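Local coordinates for flavohemoprotein (Vibrio cholerae O1 biovar El Tor, PDB 4EH1) that probably detoxifies nitric oxide, its FAD- and NAD(P)H-binding reductase part, the piece described here, passing electrons to a heme domain that oxidises NO to nitrate, at residues Phe21-Ala26 with Val99-Pro104; Glu67-Val72 with His156-Glu161; Val117-Ala122 with Ala131-Leu136; Thr145-Cys150 with Leu195-Glu200. One frame throughout, in Å; residues are numbered along the deposited sequence.

How the interactions relate
From the N terminus, interaction 1 comes first: strand 18-25 meets strand 98-105 across the FAD-binding barrel, closing a loop of 72 residues. Interaction 2 opens within that loop, on strand 68-73, and closes beyond it at helix 159-169, so the two cross; it links the FAD-binding and NAD-binding parts, and backbone bonds between strands 18-25 and 68-73 join it to interaction 1. Interaction 3, strand 117-122 with helix 126-138, closes a loop of 8 residues, lies between the segments of interaction 2 and touches it through H134 and E161. Interaction 4, strand 144-150 with loop 195-200, closes 44 residues and crosses interaction 2; its strand is a neighbour of 117-122, L119 probably bonding to T145 and L147.

Interaction 1: residues Phe21-Ala26 with Val99-Pro104; sequences FVLVPA and VKLYAP. With SO4 (sulfate ion), chain E.
L23 sends its two methyl groups to two different residues of strand 98-105. CD1 meets CD1 of L101 at 3.8 Å, the two side chains slanting past one another, while CD2 lies 4.2 Å from CG2 of V99, whose side chain crosses that of L23 at about a right angle. A forked leucine suits this place, since one residue can touch both V99 and L101, two residues apart on the same face of the strand. In L101 CG stands anti to the backbone N (chi1 -176°), beside the carbonyl carbon, a swing that carries CD1 to L23. All three residues are buried. The strands are not neighbours in their antiparallel sheet: strand 4-13 runs between them, and the contact spans the interior of the closed barrel expected of the FAD-binding domain in this reductase family. Around the trio, I42 packs on L23, and F6, I40 and Y68 pack on L101, while backbone bonds from L23 to Y68 hold the first strand in place. On the outward side of the second strand, the backbone N of A103 makes two weak hydrogen bonds to a sulfate, probably from the crystallisation liquor, at 3.4 Å to O3 and 3.2 Å to O4.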
# COMPACT_ATOMS: atom_id res chain seq x y z
N PHE A 21 1.43 4.15 6.84
CA PHE A 21 1.39 5.51 6.30
C PHE A 21 2.68 6.22 6.69
O PHE A 21 3.00 6.30 7.87
CB PHE A 21 0.23 6.31 6.90
CG PHE A 21 -1.13 5.74 6.60
CD1 PHE A 21 -1.96 6.36 5.68
CD2 PHE A 21 -1.59 4.58 7.25
CE1 PHE A 21 -3.24 5.83 5.39
CE2 PHE A 21 -2.85 4.06 6.98
CZ PHE A 21 -3.68 4.69 6.05
N VAL A 22 3.37 6.75 5.71
CA VAL A 22 4.52 7.59 5.97
C VAL A 22 4.07 9.04 5.89
O VAL A 22 3.57 9.49 4.87
CB VAL A 22 5.65 7.35 4.94
CG1 VAL A 22 6.82 8.33 5.19
CG2 VAL A 22 6.14 5.91 5.00
N LEU A 23 4.26 9.77 6.98
CA LEU A 23 3.71 11.10 7.10
C LEU A 23 4.80 12.16 7.24
O LEU A 23 5.74 12.01 8.02
CB LEU A 23 2.82 11.16 8.33
CG LEU A 23 1.72 10.10 8.36
CD1 LEU A 23 1.32 9.77 9.80
CD2 LEU A 23 0.54 10.65 7.60
N VAL A 24 4.65 13.25 6.51
CA VAL A 24 5.58 14.37 6.61
C VAL A 24 4.83 15.66 6.96
O VAL A 24 3.69 15.86 6.54
CB VAL A 24 6.36 14.55 5.31
CG1 VAL A 24 7.13 13.27 4.96
CG2 VAL A 24 5.41 14.89 4.22
N PRO A 25 5.47 16.55 7.72
CA PRO A 25 4.73 17.74 8.14
C PRO A 25 4.39 18.58 6.93
O PRO A 25 5.23 18.69 6.05
CB PRO A 25 5.73 18.51 9.01
CG PRO A 25 6.98 17.74 9.03
CD PRO A 25 6.91 16.64 8.02
N ALA A 26 3.18 19.13 6.85
CA ALA A 26 2.88 20.06 5.77
C ALA A 26 3.77 21.32 5.83
O ALA A 26 3.92 22.01 4.84
CB ALA A 26 1.42 20.44 5.77
N VAL A 99 -3.73 14.84 7.24
CA VAL A 99 -4.38 14.49 8.50
C VAL A 99 -3.81 15.36 9.57
O VAL A 99 -2.82 16.01 9.36
CB VAL A 99 -4.09 13.03 8.93
CG1 VAL A 99 -4.59 12.04 7.89
CG2 VAL A 99 -2.61 12.84 9.22
N LYS A 100 -4.44 15.37 10.74
CA LYS A 100 -3.92 16.13 11.86
C LYS A 100 -3.27 15.16 12.82
O LYS A 100 -3.85 14.12 13.16
CB LYS A 100 -5.06 16.86 12.54
CG LYS A 100 -5.93 17.65 11.58
CD LYS A 100 -5.17 18.81 10.96
CE LYS A 100 -5.74 19.17 9.60
NZ LYS A 100 -5.11 20.41 9.04
N LEU A 101 -2.07 15.52 13.26
CA LEU A 101 -1.21 14.60 14.00
C LEU A 101 -0.70 15.21 15.31
O LEU A 101 -0.21 16.33 15.33
CB LEU A 101 -0.01 14.24 13.13
CG LEU A 101 0.95 13.20 13.72
CD1 LEU A 101 1.51 12.32 12.63
CD2 LEU A 101 2.10 13.89 14.50
N TYR A 102 -0.76 14.41 16.38
CA TYR A 102 -0.33 14.86 17.69
C TYR A 102 0.99 14.22 18.00
O TYR A 102 1.25 13.13 17.56
CB TYR A 102 -1.35 14.48 18.75
CG TYR A 102 -2.60 15.28 18.63
CD1 TYR A 102 -3.59 14.91 17.72
CD2 TYR A 102 -2.79 16.42 19.39
CE1 TYR A 102 -4.77 15.66 17.60
CE2 TYR A 102 -3.96 17.17 19.28
CZ TYR A 102 -4.95 16.78 18.38
OH TYR A 102 -6.11 17.51 18.26
N ALA A 103 1.78 14.92 18.80
CA ALA A 103 3.19 14.65 19.03
C ALA A 103 3.41 13.36 19.77
O ALA A 103 2.54 12.92 20.50
CB ALA A 103 3.78 15.81 19.84
N PRO A 104 4.60 12.77 19.64
CA PRO A 104 4.86 11.48 20.29
C PRO A 104 4.72 11.49 21.81
O PRO A 104 5.10 12.46 22.46
CB PRO A 104 6.32 11.18 19.88
CG PRO A 104 6.49 11.89 18.57
CD PRO A 104 5.72 13.18 18.77
S SO4 E . 0.58 18.49 19.78
O1 SO4 E . -0.67 19.17 20.13
O2 SO4 E . 1.64 19.46 19.59
O3 SO4 E . 0.97 17.55 20.83
O4 SO4 E . 0.46 17.78 18.52

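Interaction 2: residues Glu67-Val72 with His156-Glu161; sequences EYRISV and HTFAQE. With FAD (flavin-adenine dinucleotide), chain C.
R69 and E161 meet end-on in a two-pronged salt bridge on the partly exposed side, held by directional bonds rather than by burial. NH1 of R69 donates to OE2 of E161 at 2.9 Å, and NH2 of R69 to OE1 of E161 at 2.7 Å. Both bonds are nearly straight and use the syn lone pairs; guanidinium and carboxylate lie only 3° from coplanar, so each fixes the rotation of the other. The arginine reaches out with CG anti to its backbone N and a bend at chi3 (84°), and the glutamate comes extended from the opposite direction. OE1 also accepts from H134 and Q130, and NH2 also donates to the carbonyl of S60, which probably keeps the glutamate ionised.

F158 against S71 is the close-packed, buried side. CZ of F158 lies 3.4 Å from OG of S71, which is in the plane of the ring at its edge, and CE1 of F158 sits over one face of the guanidinium, 3.8 Å from NH2 of R69. S71 belongs to the FAD pocket: its backbone O accepts from N3 of the flavin at 2.9 Å, and its short side chain, bonded to S20 and S60, lets the flat ring come close.

From the N-cap position of helix 159-169, the ring of F158 brings this NAD-domain helix against strand 68-73 of the FAD-binding barrel, with helix 126-138 packing on both R69 and F158.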
# COMPACT_ATOMS: atom_id res chain seq x y z
N GLU A 67 10.42 12.27 9.06
CA GLU A 67 9.09 11.74 8.79
C GLU A 67 8.70 10.65 9.77
O GLU A 67 9.55 10.08 10.45
CB GLU A 67 9.03 11.17 7.38
CG GLU A 67 9.91 9.98 7.23
CD GLU A 67 10.13 9.58 5.80
OE1 GLU A 67 10.01 10.46 4.92
OE2 GLU A 67 10.41 8.38 5.56
N TYR A 68 7.40 10.38 9.85
CA TYR A 68 6.89 9.34 10.72
C TYR A 68 6.27 8.22 9.89
O TYR A 68 5.64 8.47 8.86
CB TYR A 68 5.81 9.92 11.64
CG TYR A 68 6.28 10.91 12.70
CD1 TYR A 68 7.47 10.72 13.40
CD2 TYR A 68 5.52 12.03 13.00
CE1 TYR A 68 7.89 11.63 14.38
CE2 TYR A 68 5.92 12.95 13.97
CZ TYR A 68 7.10 12.74 14.67
OH TYR A 68 7.49 13.65 15.61
N ARG A 69 6.44 6.99 10.32
CA ARG A 69 5.62 5.91 9.78
C ARG A 69 4.74 5.31 10.90
O ARG A 69 5.22 5.01 12.01
CB ARG A 69 6.48 4.82 9.13
CG ARG A 69 5.65 3.66 8.53
CD ARG A 69 6.53 2.64 7.83
NE ARG A 69 7.06 1.68 8.79
CZ ARG A 69 7.83 0.65 8.44
NH1 ARG A 69 8.15 0.46 7.17
NH2 ARG A 69 8.26 -0.19 9.37
N ILE A 70 3.46 5.16 10.60
CA ILE A 70 2.56 4.39 11.47
C ILE A 70 1.95 3.25 10.66
O ILE A 70 1.95 3.29 9.42
CB ILE A 70 1.41 5.24 12.00
CG1 ILE A 70 0.62 5.81 10.84
CG2 ILE A 70 1.92 6.36 12.99
CD1 ILE A 70 -0.71 6.45 11.31
N SER A 71 1.42 2.25 11.35
CA SER A 71 0.88 1.06 10.70
C SER A 71 -0.44 0.69 11.37
O SER A 71 -0.49 0.39 12.58
CB SER A 71 1.86 -0.11 10.81
OG SER A 71 3.16 0.29 10.39
N VAL A 72 -1.49 0.68 10.55
CA VAL A 72 -2.84 0.78 11.02
C VAL A 72 -3.66 -0.46 10.63
O VAL A 72 -3.80 -0.80 9.45
CB VAL A 72 -3.50 2.04 10.42
CG1 VAL A 72 -4.98 2.05 10.73
CG2 VAL A 72 -2.75 3.34 10.90
N HIS A 156 0.70 -11.84 8.23
CA HIS A 156 2.03 -11.82 8.82
C HIS A 156 2.68 -10.43 8.58
O HIS A 156 3.43 -10.24 7.62
CB HIS A 156 2.87 -12.94 8.18
CG HIS A 156 4.24 -13.10 8.76
ND1 HIS A 156 5.05 -14.19 8.48
CD2 HIS A 156 4.96 -12.31 9.59
CE1 HIS A 156 6.19 -14.07 9.13
NE2 HIS A 156 6.16 -12.94 9.81
N THR A 157 2.39 -9.47 9.45
CA THR A 157 2.80 -8.09 9.24
C THR A 157 4.31 -7.88 9.25
O THR A 157 5.00 -8.39 10.12
CB THR A 157 2.18 -7.25 10.36
OG1 THR A 157 0.76 -7.43 10.33
CG2 THR A 157 2.55 -5.75 10.21
N PHE A 158 4.83 -7.13 8.27
CA PHE A 158 6.25 -6.86 8.14
C PHE A 158 7.10 -8.08 7.82
O PHE A 158 8.30 -8.06 8.12
CB PHE A 158 6.82 -6.24 9.43
CG PHE A 158 6.15 -4.96 9.82
CD1 PHE A 158 6.05 -3.92 8.92
CD2 PHE A 158 5.62 -4.80 11.10
CE1 PHE A 158 5.44 -2.72 9.30
CE2 PHE A 158 4.99 -3.61 11.48
CZ PHE A 158 4.91 -2.58 10.58
N ALA A 159 6.50 -9.13 7.25
CA ALA A 159 7.23 -10.40 7.10
C ALA A 159 8.59 -10.15 6.43
O ALA A 159 9.63 -10.57 6.94
CB ALA A 159 6.43 -11.41 6.28
N GLN A 160 8.57 -9.45 5.30
CA GLN A 160 9.78 -9.27 4.50
C GLN A 160 10.78 -8.32 5.15
O GLN A 160 11.98 -8.58 5.19
CB GLN A 160 9.42 -8.76 3.10
CG GLN A 160 10.64 -8.43 2.23
CD GLN A 160 11.49 -9.67 1.96
OE1 GLN A 160 11.06 -10.81 2.16
NE2 GLN A 160 12.71 -9.45 1.49
N GLU A 161 10.27 -7.22 5.68
CA GLU A 161 11.13 -6.20 6.23
C GLU A 161 11.85 -6.76 7.45
O GLU A 161 13.05 -6.55 7.62
CB GLU A 161 10.30 -4.95 6.55
CG GLU A 161 11.05 -3.77 7.16
CD GLU A 161 10.10 -2.59 7.49
OE1 GLU A 161 9.74 -2.38 8.67
OE2 GLU A 161 9.70 -1.88 6.56
PA FAD C . -13.56 2.28 16.86
O1A FAD C . -13.07 3.04 17.96
O2A FAD C . -14.56 2.77 15.98
O5B FAD C . -14.12 0.96 17.44
C5B FAD C . -13.56 0.38 18.59
C4B FAD C . -14.13 -0.99 18.92
O4B FAD C . -15.44 -0.88 19.45
C3B FAD C . -14.23 -1.81 17.67
O3B FAD C . -13.97 -3.15 18.01
C2B FAD C . -15.65 -1.67 17.26
O2B FAD C . -16.01 -2.85 16.60
C1B FAD C . -16.37 -1.46 18.56
N9A FAD C . -17.48 -0.54 18.36
C8A FAD C . -17.44 0.61 17.72
N7A FAD C . -18.64 1.19 17.69
C5A FAD C . -19.47 0.39 18.32
C6A FAD C . -20.89 0.42 18.64
N6A FAD C . -21.67 1.44 18.28
N1A FAD C . -21.36 -0.62 19.30
C2A FAD C . -20.59 -1.63 19.67
N3A FAD C . -19.30 -1.72 19.41
C4A FAD C . -18.70 -0.75 18.75
N1 FAD C . -3.81 0.60 16.33
C2 FAD C . -3.09 0.33 15.24
O2 FAD C . -3.67 -0.05 14.25
N3 FAD C . -1.78 0.48 15.16
C4 FAD C . -1.07 0.90 16.16
O4 FAD C . 0.12 1.02 16.03
C4X FAD C . -1.78 1.21 17.41
N5 FAD C . -1.14 1.62 18.48
C5X FAD C . -1.79 1.88 19.60
C6 FAD C . -1.08 2.31 20.68
C7 FAD C . -1.71 2.58 21.85
C7M FAD C . -0.94 3.04 23.03
C8 FAD C . -3.16 2.43 21.95
C8M FAD C . -3.81 2.74 23.24
C9 FAD C . -3.88 2.00 20.87
C9A FAD C . -3.24 1.71 19.69
N10 FAD C . -3.95 1.28 18.59
C10 FAD C . -3.22 1.02 17.43
C1' FAD C . -5.40 1.14 18.64
C2' FAD C . -6.05 2.32 17.91
O2' FAD C . -5.79 3.57 18.53
C3' FAD C . -7.56 2.29 17.79
O3' FAD C . -8.16 2.06 19.03
C4' FAD C . -8.09 1.36 16.72
O4' FAD C . -7.50 1.71 15.49
C5' FAD C . -9.61 1.37 16.60
O5' FAD C . -10.16 2.60 16.25
P FAD C . -11.35 2.77 15.28
O1P FAD C . -11.73 4.14 15.36
O2P FAD C . -10.97 2.24 14.03
O3P FAD C . -12.40 1.84 15.92

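Interaction 3: residues Val117-Ala122 with Ala131-Leu136; sequences VVLISA and AILHTL
This is a buried, wholly apolar strand-to-helix contact within a beta-alpha-beta unit of the NAD-binding domain, where helix 126-138 covers one face of the parallel sheet. The short segments run nearly antiparallel, at 155°, with their axes 10.7 Å apart at closest, as expected when a helix returns across the strand that precedes it. Between them lie G123 to P128, which probably bind NADP(+), so the contact sets the helix behind that turn.

At the centre, CD1 of L119 comes within 3.7 Å of CD2 of L133 and within 4.1 Å of CG2 of I132, so one branched tip is set against two successive helix residues. L119 crosses both at a slant, and its CD2 also reaches CG2 of I132, at 4.1 Å. CG2 of I132 stands anti to its backbone N, while CG1 lies beside that N (chi1 -62°), which brings the short branch rather than the long one to the leucine. L133 starts out alongside the strand, and only the end of its side chain turns in. One helical turn after I132, L136 reaches toward V117 tip to tip, CD1 of L136 lying 4.2 Å from CG1 of V117. Bulky aliphatic residues suit both surfaces, since their branches meet between sheet and helix and bring no polar groups that would need partners.

On another side of the helix, T135 OG1 donates to O of A131 at 2.8 Å. Strands 144-150 and 203-208 flank strand 117-122; Y146 and V144 of the former pack on L133 and L136, and Y205 of the latter on L119.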
# COMPACT_ATOMS: atom_id res chain seq x y z
N VAL A 117 17.93 -8.86 24.49
CA VAL A 117 16.63 -8.26 24.30
C VAL A 117 15.67 -9.24 23.64
O VAL A 117 15.98 -9.81 22.58
CB VAL A 117 16.74 -6.97 23.41
CG1 VAL A 117 15.37 -6.51 22.95
CG2 VAL A 117 17.39 -5.87 24.19
N VAL A 118 14.50 -9.46 24.27
CA VAL A 118 13.45 -10.26 23.65
C VAL A 118 12.24 -9.40 23.28
O VAL A 118 11.69 -8.69 24.13
CB VAL A 118 13.08 -11.52 24.50
CG1 VAL A 118 12.07 -12.38 23.76
CG2 VAL A 118 14.31 -12.39 24.75
N LEU A 119 11.85 -9.42 22.02
CA LEU A 119 10.66 -8.69 21.58
C LEU A 119 9.58 -9.74 21.28
O LEU A 119 9.82 -10.69 20.52
CB LEU A 119 10.94 -7.88 20.31
CG LEU A 119 12.17 -6.97 20.33
CD1 LEU A 119 12.30 -6.17 19.04
CD2 LEU A 119 12.12 -6.04 21.55
N ILE A 120 8.40 -9.55 21.86
CA ILE A 120 7.29 -10.48 21.73
C ILE A 120 6.03 -9.70 21.41
O ILE A 120 5.63 -8.80 22.14
CB ILE A 120 7.03 -11.23 23.06
CG1 ILE A 120 8.34 -11.84 23.58
CG2 ILE A 120 5.93 -12.30 22.87
CD1 ILE A 120 8.19 -12.55 24.95
N SER A 121 5.39 -10.08 20.32
CA SER A 121 4.13 -9.42 19.97
C SER A 121 3.24 -10.32 19.14
O SER A 121 3.69 -11.35 18.63
CB SER A 121 4.42 -8.14 19.18
OG SER A 121 5.20 -8.43 18.04
N ALA A 122 1.98 -9.89 18.99
CA ALA A 122 0.97 -10.57 18.19
C ALA A 122 0.16 -9.59 17.38
O ALA A 122 -0.23 -8.53 17.87
CB ALA A 122 0.01 -11.37 19.10
N ALA A 131 9.59 -0.33 15.28
CA ALA A 131 10.39 0.86 15.56
C ALA A 131 11.60 0.43 16.35
O ALA A 131 12.70 0.90 16.11
CB ALA A 131 9.56 1.93 16.34
N ILE A 132 11.41 -0.49 17.29
CA ILE A 132 12.50 -0.96 18.12
C ILE A 132 13.53 -1.76 17.31
O ILE A 132 14.71 -1.48 17.40
CB ILE A 132 11.99 -1.77 19.32
CG1 ILE A 132 11.11 -0.88 20.22
CG2 ILE A 132 13.18 -2.35 20.11
CD1 ILE A 132 10.51 -1.59 21.44
N LEU A 133 13.07 -2.72 16.50
CA LEU A 133 13.98 -3.40 15.60
C LEU A 133 14.82 -2.44 14.78
O LEU A 133 16.03 -2.60 14.68
CB LEU A 133 13.22 -4.26 14.60
CG LEU A 133 12.63 -5.57 15.10
CD1 LEU A 133 11.82 -6.21 13.96
CD2 LEU A 133 13.73 -6.50 15.63
N HIS A 134 14.18 -1.47 14.13
CA HIS A 134 14.94 -0.55 13.29
C HIS A 134 15.97 0.26 14.07
O HIS A 134 17.09 0.50 13.57
CB HIS A 134 14.03 0.37 12.48
CG HIS A 134 13.44 -0.29 11.27
ND1 HIS A 134 14.21 -0.69 10.19
CD2 HIS A 134 12.16 -0.60 10.96
CE1 HIS A 134 13.43 -1.22 9.27
NE2 HIS A 134 12.18 -1.19 9.72
N THR A 135 15.62 0.65 15.29
CA THR A 135 16.53 1.41 16.16
C THR A 135 17.73 0.55 16.56
O THR A 135 18.86 1.01 16.53
CB THR A 135 15.83 1.92 17.45
OG1 THR A 135 14.69 2.68 17.08
CG2 THR A 135 16.78 2.83 18.26
N LEU A 136 17.47 -0.70 16.94
CA LEU A 136 18.54 -1.59 17.37
C LEU A 136 19.44 -1.94 16.20
O LEU A 136 20.61 -2.18 16.40
CB LEU A 136 17.96 -2.86 18.02
CG LEU A 136 17.15 -2.60 19.30
CD1 LEU A 136 16.63 -3.93 19.89
CD2 LEU A 136 17.93 -1.86 20.36

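Interaction 4: residues Thr145-Cys150 with Leu195-Glu200; sequences TYLYAC and LILPIE
The loop between strands 186-187 and 203-208 packs here against strand 144-150, a member of the parallel sheet of the NAD-binding domain. CD1 of L147 lies 4.1 Å from CD1 of L195, the two leucines reaching for each other tip to tip, and CD2 of L147 is close behind, 4.2 Å from the same methyl. From the other loop leucine, CD2 of L197 comes to 4.2 Å from CD1 of L147, this time with the side chains meeting at an angle. L197 sets out along the strand rather than at it; with CG anti to the carbonyl carbon (chi1 -69°), the CD2 branch turns to L147. L195 and L197, two residues apart, thus both bring their ends to L147. T145 adds a looser touch: its CG2 is 4.4 Å from CD2 of L197. Beta-branched threonine suits a strand, and its methyl serves the apolar loop side. Y146 and Y148 of the same strand pack on helix 126-138, so the loop lies on the other face of the sheet, where L147 points. L147 is also covered by V118 and I120 of strand 117-122 and by Q174 of strand 172-177, the two neighbours of strand 144-150, while W176 of strand 172-177 touches L195.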
# COMPACT_ATOMS: atom_id res chain seq x y z
N THR A 145 16.23 -11.26 20.07
CA THR A 145 15.29 -12.30 19.67
C THR A 145 13.90 -11.69 19.40
O THR A 145 13.35 -10.95 20.22
CB THR A 145 15.16 -13.40 20.76
OG1 THR A 145 16.44 -13.96 21.03
CG2 THR A 145 14.23 -14.53 20.29
N TYR A 146 13.34 -12.01 18.25
CA TYR A 146 12.03 -11.50 17.89
C TYR A 146 11.00 -12.65 17.86
O TYR A 146 11.14 -13.61 17.09
CB TYR A 146 12.15 -10.86 16.53
CG TYR A 146 10.90 -10.24 15.97
CD1 TYR A 146 10.10 -10.93 15.05
CD2 TYR A 146 10.54 -8.93 16.30
CE1 TYR A 146 8.97 -10.36 14.50
CE2 TYR A 146 9.40 -8.35 15.76
CZ TYR A 146 8.63 -9.07 14.85
OH TYR A 146 7.50 -8.50 14.30
N LEU A 147 9.98 -12.58 18.69
CA LEU A 147 8.96 -13.64 18.73
C LEU A 147 7.62 -13.04 18.33
O LEU A 147 7.18 -12.05 18.93
CB LEU A 147 8.87 -14.28 20.12
CG LEU A 147 10.17 -14.77 20.79
CD1 LEU A 147 9.90 -15.26 22.20
CD2 LEU A 147 10.85 -15.87 20.01
N TYR A 148 6.99 -13.62 17.31
CA TYR A 148 5.81 -13.03 16.68
C TYR A 148 4.70 -14.08 16.46
O TYR A 148 4.98 -15.19 15.98
CB TYR A 148 6.18 -12.37 15.34
CG TYR A 148 5.01 -11.61 14.71
CD1 TYR A 148 4.38 -10.58 15.40
CD2 TYR A 148 4.51 -11.96 13.45
CE1 TYR A 148 3.28 -9.90 14.86
CE2 TYR A 148 3.39 -11.29 12.89
CZ TYR A 148 2.81 -10.25 13.60
OH TYR A 148 1.74 -9.56 13.07
N ALA A 149 3.47 -13.73 16.81
CA ALA A 149 2.31 -14.59 16.56
C ALA A 149 1.28 -13.86 15.71
O ALA A 149 0.93 -12.72 15.98
CB ALA A 149 1.69 -15.06 17.89
N CYS A 150 0.80 -14.50 14.66
CA CYS A 150 -0.30 -13.92 13.94
C CYS A 150 -1.19 -15.08 13.50
O CYS A 150 -0.90 -16.23 13.81
CB CYS A 150 0.19 -13.05 12.77
SG CYS A 150 1.25 -13.97 11.62
N LEU A 195 11.91 -22.79 24.32
CA LEU A 195 12.75 -21.89 23.55
C LEU A 195 14.07 -21.57 24.26
O LEU A 195 14.11 -21.50 25.48
CB LEU A 195 12.00 -20.60 23.29
CG LEU A 195 10.72 -20.72 22.46
CD1 LEU A 195 10.14 -19.34 22.25
CD2 LEU A 195 10.96 -21.43 21.14
N ILE A 196 15.13 -21.36 23.49
CA ILE A 196 16.35 -20.83 24.08
C ILE A 196 16.19 -19.32 24.29
O ILE A 196 16.11 -18.58 23.31
CB ILE A 196 17.57 -21.05 23.16
CG1 ILE A 196 17.71 -22.52 22.77
CG2 ILE A 196 18.84 -20.53 23.85
CD1 ILE A 196 18.92 -22.78 21.87
N LEU A 197 16.18 -18.88 25.54
CA LEU A 197 15.85 -17.49 25.88
C LEU A 197 16.69 -16.98 27.06
O LEU A 197 17.01 -17.74 27.98
CB LEU A 197 14.37 -17.40 26.30
CG LEU A 197 13.27 -17.59 25.25
CD1 LEU A 197 11.93 -17.53 25.93
CD2 LEU A 197 13.35 -16.56 24.12
N PRO A 198 16.98 -15.68 27.08
CA PRO A 198 17.80 -15.13 28.17
C PRO A 198 16.93 -14.80 29.37
O PRO A 198 16.72 -13.64 29.71
CB PRO A 198 18.38 -13.85 27.56
CG PRO A 198 17.31 -13.41 26.59
CD PRO A 198 16.66 -14.67 26.06
N ILE A 199 16.41 -15.86 29.98
CA ILE A 199 15.50 -15.75 31.11
C ILE A 199 16.11 -14.94 32.26
O ILE A 199 15.48 -14.04 32.82
CB ILE A 199 15.13 -17.18 31.61
CG1 ILE A 199 14.44 -17.98 30.49
CG2 ILE A 199 14.28 -17.12 32.89
CD1 ILE A 199 13.15 -17.32 29.95
N GLU A 200 17.36 -15.24 32.61
CA GLU A 200 17.97 -14.62 33.79
C GLU A 200 18.37 -13.16 33.57
O GLU A 200 18.22 -12.33 34.45
CB GLU A 200 19.17 -15.42 34.29
CG GLU A 200 18.84 -16.84 34.74
CD GLU A 200 18.01 -16.90 36.03
OE1 GLU A 200 18.29 -16.11 36.96
OE2 GLU A 200 17.08 -17.75 36.10